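Local coordinates for PbSGBP-B lipoprotein (Prevotella bryantii B14, PDB 6D2Y), which probably binds polysaccharide as a surface glycan-binding lipoprotein, and carries a magnesium ion, at residues E103-V108 / D205-T210. Numbering follows the deposited sequence.
Sequences EIPSVV and DKYGST
Pro105 brushes the end of Tyr207, its ring CG 4.3 Å from the phenol oxygen OH, whose polar need is met by a hydrogen bond with Tyr159 OH. Proline suits this buried place, where the backbone is extended at a phi (-71°) its ring allows; its carbonyl O accepts from Tyr159 OH. Val108 makes the larger contact. With CG2 anti to the backbone N and CG1 between that N and the carbonyl carbon, its two methyls spread to touch different parts of Lys206. CG2 lies 3.9 Å from both CE and NZ of the lysine, whereas CG1 approaches CD at 4.1 Å. CG2 is also 4.2 Å from Tyr207 OH.

Lys206 reaches this far because its chain is extended through CE, turning only at the last torsion (chi4 -96°), which sends NZ to a salt bridge with Asp110; the methylenes serve as apolar surface. Its CB also sits over the centre of the Tyr207 ring. Both residues occupy the corners of a type I turn, where Asp205 OD1 accepts from Tyr207 N (3.1 Å) in an Asx turn. Gly208 follows with a phi of 141°, where a CB would jam against Tyr207 O, so glycine is required.

The 103-108 loop, from the region of the mixed sheet containing strands 74-79 and 111-116, packs against the hairpin turn between strands 200-205 and 208-215, joining that region to their antiparallel sheet.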
ATOM      1  N   GLU A 103     -23.831  -6.642 -10.361  1.00 61.61           N
ATOM      2  CA  GLU A 103     -23.148  -5.494 -10.942  1.00 63.89           C
ATOM      3  C   GLU A 103     -23.425  -4.220 -10.152  1.00 60.04           C
ATOM      4  O   GLU A 103     -24.524  -4.019  -9.626  1.00 62.93           O
ATOM      5  CB  GLU A 103     -23.570  -5.309 -12.398  1.00 69.41           C
ATOM      6  CG  GLU A 103     -23.039  -6.386 -13.324  1.00 76.78           C
ATOM      7  CD  GLU A 103     -21.536  -6.559 -13.208  1.00 86.06           C
ATOM      8  OE1 GLU A 103     -20.818  -5.536 -13.176  1.00 88.13           O
ATOM      9  OE2 GLU A 103     -21.075  -7.717 -13.144  1.00 89.74           O
ATOM     10  N   ILE A 104     -22.414  -3.366 -10.073  1.00 52.19           N
ATOM     11  CA  ILE A 104     -22.560  -2.063  -9.415  1.00 45.46           C
ATOM     12  C   ILE A 104     -23.464  -1.175 -10.268  1.00 44.74           C
ATOM     13  O   ILE A 104     -23.256  -1.078 -11.489  1.00 59.54           O
ATOM     14  CB  ILE A 104     -21.188  -1.416  -9.212  1.00 54.22           C
ATOM     15  CG1 ILE A 104     -20.505  -1.981  -7.965  1.00 56.10           C
ATOM     16  CG2 ILE A 104     -21.312   0.101  -9.111  1.00 59.10           C
ATOM     17  CD1 ILE A 104     -19.008  -2.118  -8.106  1.00 50.49           C
ATOM     18  N   PRO A 105     -24.467  -0.520  -9.689  1.00 45.58           N
ATOM     19  CA  PRO A 105     -25.337   0.349 -10.492  1.00 49.62           C
ATOM     20  C   PRO A 105     -24.615   1.617 -10.926  1.00 49.73           C
ATOM     21  O   PRO A 105     -23.887   2.237 -10.147  1.00 50.63           O
ATOM     22  CB  PRO A 105     -26.496   0.664  -9.540  1.00 46.63           C
ATOM     23  CG  PRO A 105     -25.897   0.520  -8.167  1.00 50.00           C
ATOM     24  CD  PRO A 105     -24.889  -0.587  -8.279  1.00 45.26           C
ATOM     25  N   SER A 106     -24.831   2.004 -12.188  1.00 47.50           N
ATOM     26  CA  SER A 106     -24.206   3.216 -12.714  1.00 58.25           C
ATOM     27  C   SER A 106     -24.973   4.468 -12.302  1.00 54.20           C
ATOM     28  O   SER A 106     -24.365   5.499 -12.001  1.00 55.56           O
ATOM     29  CB  SER A 106     -24.093   3.141 -14.237  1.00 63.50           C
ATOM     30  OG  SER A 106     -23.045   2.265 -14.620  1.00 72.39           O
ATOM     31  N   VAL A 107     -26.303   4.407 -12.299  1.00 50.47           N
ATOM     32  CA  VAL A 107     -27.156   5.466 -11.768  1.00 48.18           C
ATOM     33  C   VAL A 107     -27.942   4.863 -10.607  1.00 46.65           C
ATOM     34  O   VAL A 107     -28.711   3.911 -10.789  1.00 41.63           O
ATOM     35  CB  VAL A 107     -28.075   6.060 -12.847  1.00 57.75           C
ATOM     36  CG1 VAL A 107     -28.761   4.964 -13.637  1.00 66.27           C
ATOM     37  CG2 VAL A 107     -29.107   6.996 -12.205  1.00 60.03           C
ATOM     38  N   VAL A 108     -27.709   5.373  -9.401  1.00 39.58           N
ATOM     39  CA  VAL A 108     -28.307   4.831  -8.186  1.00 43.44           C
ATOM     40  C   VAL A 108     -29.482   5.709  -7.781  1.00 48.68           C
ATOM     41  O   VAL A 108     -29.359   6.938  -7.699  1.00 47.38           O
ATOM     42  CB  VAL A 108     -27.264   4.721  -7.058  1.00 44.36           C
ATOM     43  CG1 VAL A 108     -26.532   6.037  -6.844  1.00 50.51           C
ATOM     44  CG2 VAL A 108     -27.918   4.266  -5.755  1.00 47.19           C
ATOM     45  N   ASP A 205     -17.773   8.595  -0.138  1.00 61.47           N
ATOM     46  CA  ASP A 205     -18.779   8.591  -1.193  1.00 60.04           C
ATOM     47  C   ASP A 205     -20.110   8.179  -0.571  1.00 57.47           C
ATOM     48  O   ASP A 205     -20.287   8.257   0.650  1.00 60.76           O
ATOM     49  CB  ASP A 205     -18.339   7.689  -2.363  1.00 56.48           C
ATOM     50  CG  ASP A 205     -18.179   6.231  -1.966  1.00 54.59           C
ATOM     51  OD1 ASP A 205     -18.455   5.879  -0.800  1.00 58.93           O
ATOM     52  OD2 ASP A 205     -17.772   5.429  -2.834  1.00 50.44           O
ATOM     53  N   LYS A 206     -21.047   7.728  -1.410  1.00 51.89           N
ATOM     54  CA  LYS A 206     -22.379   7.382  -0.925  1.00 50.71           C
ATOM     55  C   LYS A 206     -22.346   6.226   0.064  1.00 54.20           C
ATOM     56  O   LYS A 206     -23.195   6.153   0.959  1.00 59.68           O
ATOM     57  CB  LYS A 206     -23.289   7.036  -2.106  1.00 52.70           C
ATOM     58  CG  LYS A 206     -24.768   6.976  -1.761  1.00 54.89           C
ATOM     59  CD  LYS A 206     -25.579   6.363  -2.893  1.00 51.60           C
ATOM     60  CE  LYS A 206     -27.057   6.329  -2.547  1.00 48.53           C
ATOM     61  NZ  LYS A 206     -27.445   5.005  -1.992  1.00 53.71           N
ATOM     62  N   TYR A 207     -21.374   5.328  -0.063  1.00 48.76           N
ATOM     63  CA  TYR A 207     -21.373   4.075   0.676  1.00 53.29           C
ATOM     64  C   TYR A 207     -20.482   4.094   1.912  1.00 58.40           C
ATOM     65  O   TYR A 207     -20.364   3.065   2.583  1.00 66.84           O
ATOM     66  CB  TYR A 207     -20.963   2.930  -0.255  1.00 46.87           C
ATOM     67  CG  TYR A 207     -21.794   2.885  -1.520  1.00 48.74           C
ATOM     68  CD1 TYR A 207     -23.157   2.620  -1.466  1.00 46.24           C
ATOM     69  CD2 TYR A 207     -21.221   3.121  -2.765  1.00 48.80           C
ATOM     70  CE1 TYR A 207     -23.925   2.583  -2.612  1.00 44.85           C
ATOM     71  CE2 TYR A 207     -21.985   3.086  -3.921  1.00 47.63           C
ATOM     72  CZ  TYR A 207     -23.335   2.816  -3.837  1.00 49.96           C
ATOM     73  OH  TYR A 207     -24.104   2.777  -4.978  1.00 52.50           O
ATOM     74  N   GLY A 208     -19.863   5.227   2.236  1.00 54.30           N
ATOM     75  CA  GLY A 208     -19.106   5.323   3.470  1.00 60.50           C
ATOM     76  C   GLY A 208     -17.812   6.106   3.385  1.00 60.85           C
ATOM     77  O   GLY A 208     -17.426   6.581   2.312  1.00 62.94           O
ATOM     78  N   SER A 209     -17.133   6.245   4.524  1.00 62.53           N
ATOM     79  CA  SER A 209     -15.864   6.952   4.628  1.00 61.94           C
ATOM     80  C   SER A 209     -14.789   5.989   5.109  1.00 67.70           C
ATOM     81  O   SER A 209     -15.038   5.156   5.987  1.00 68.09           O
ATOM     82  CB  SER A 209     -15.963   8.134   5.597  1.00 65.97           C
ATOM     83  OG  SER A 209     -16.555   9.261   4.981  1.00 76.62           O
ATOM     84  N   THR A 210     -13.593   6.110   4.538  1.00 63.51           N
ATOM     85  CA  THR A 210     -12.471   5.262   4.921  1.00 68.60           C
ATOM     86  C   THR A 210     -11.194   6.087   4.928  1.00 64.57           C
ATOM     87  O   THR A 210     -10.928   6.834   3.981  1.00 54.61           O
ATOM     88  CB  THR A 210     -12.327   4.064   3.976  1.00 74.71           C
ATOM     89  OG1 THR A 210     -12.516   4.493   2.622  1.00 76.25           O
ATOM     90  CG2 THR A 210     -13.354   2.987   4.316  1.00 75.24           C
TER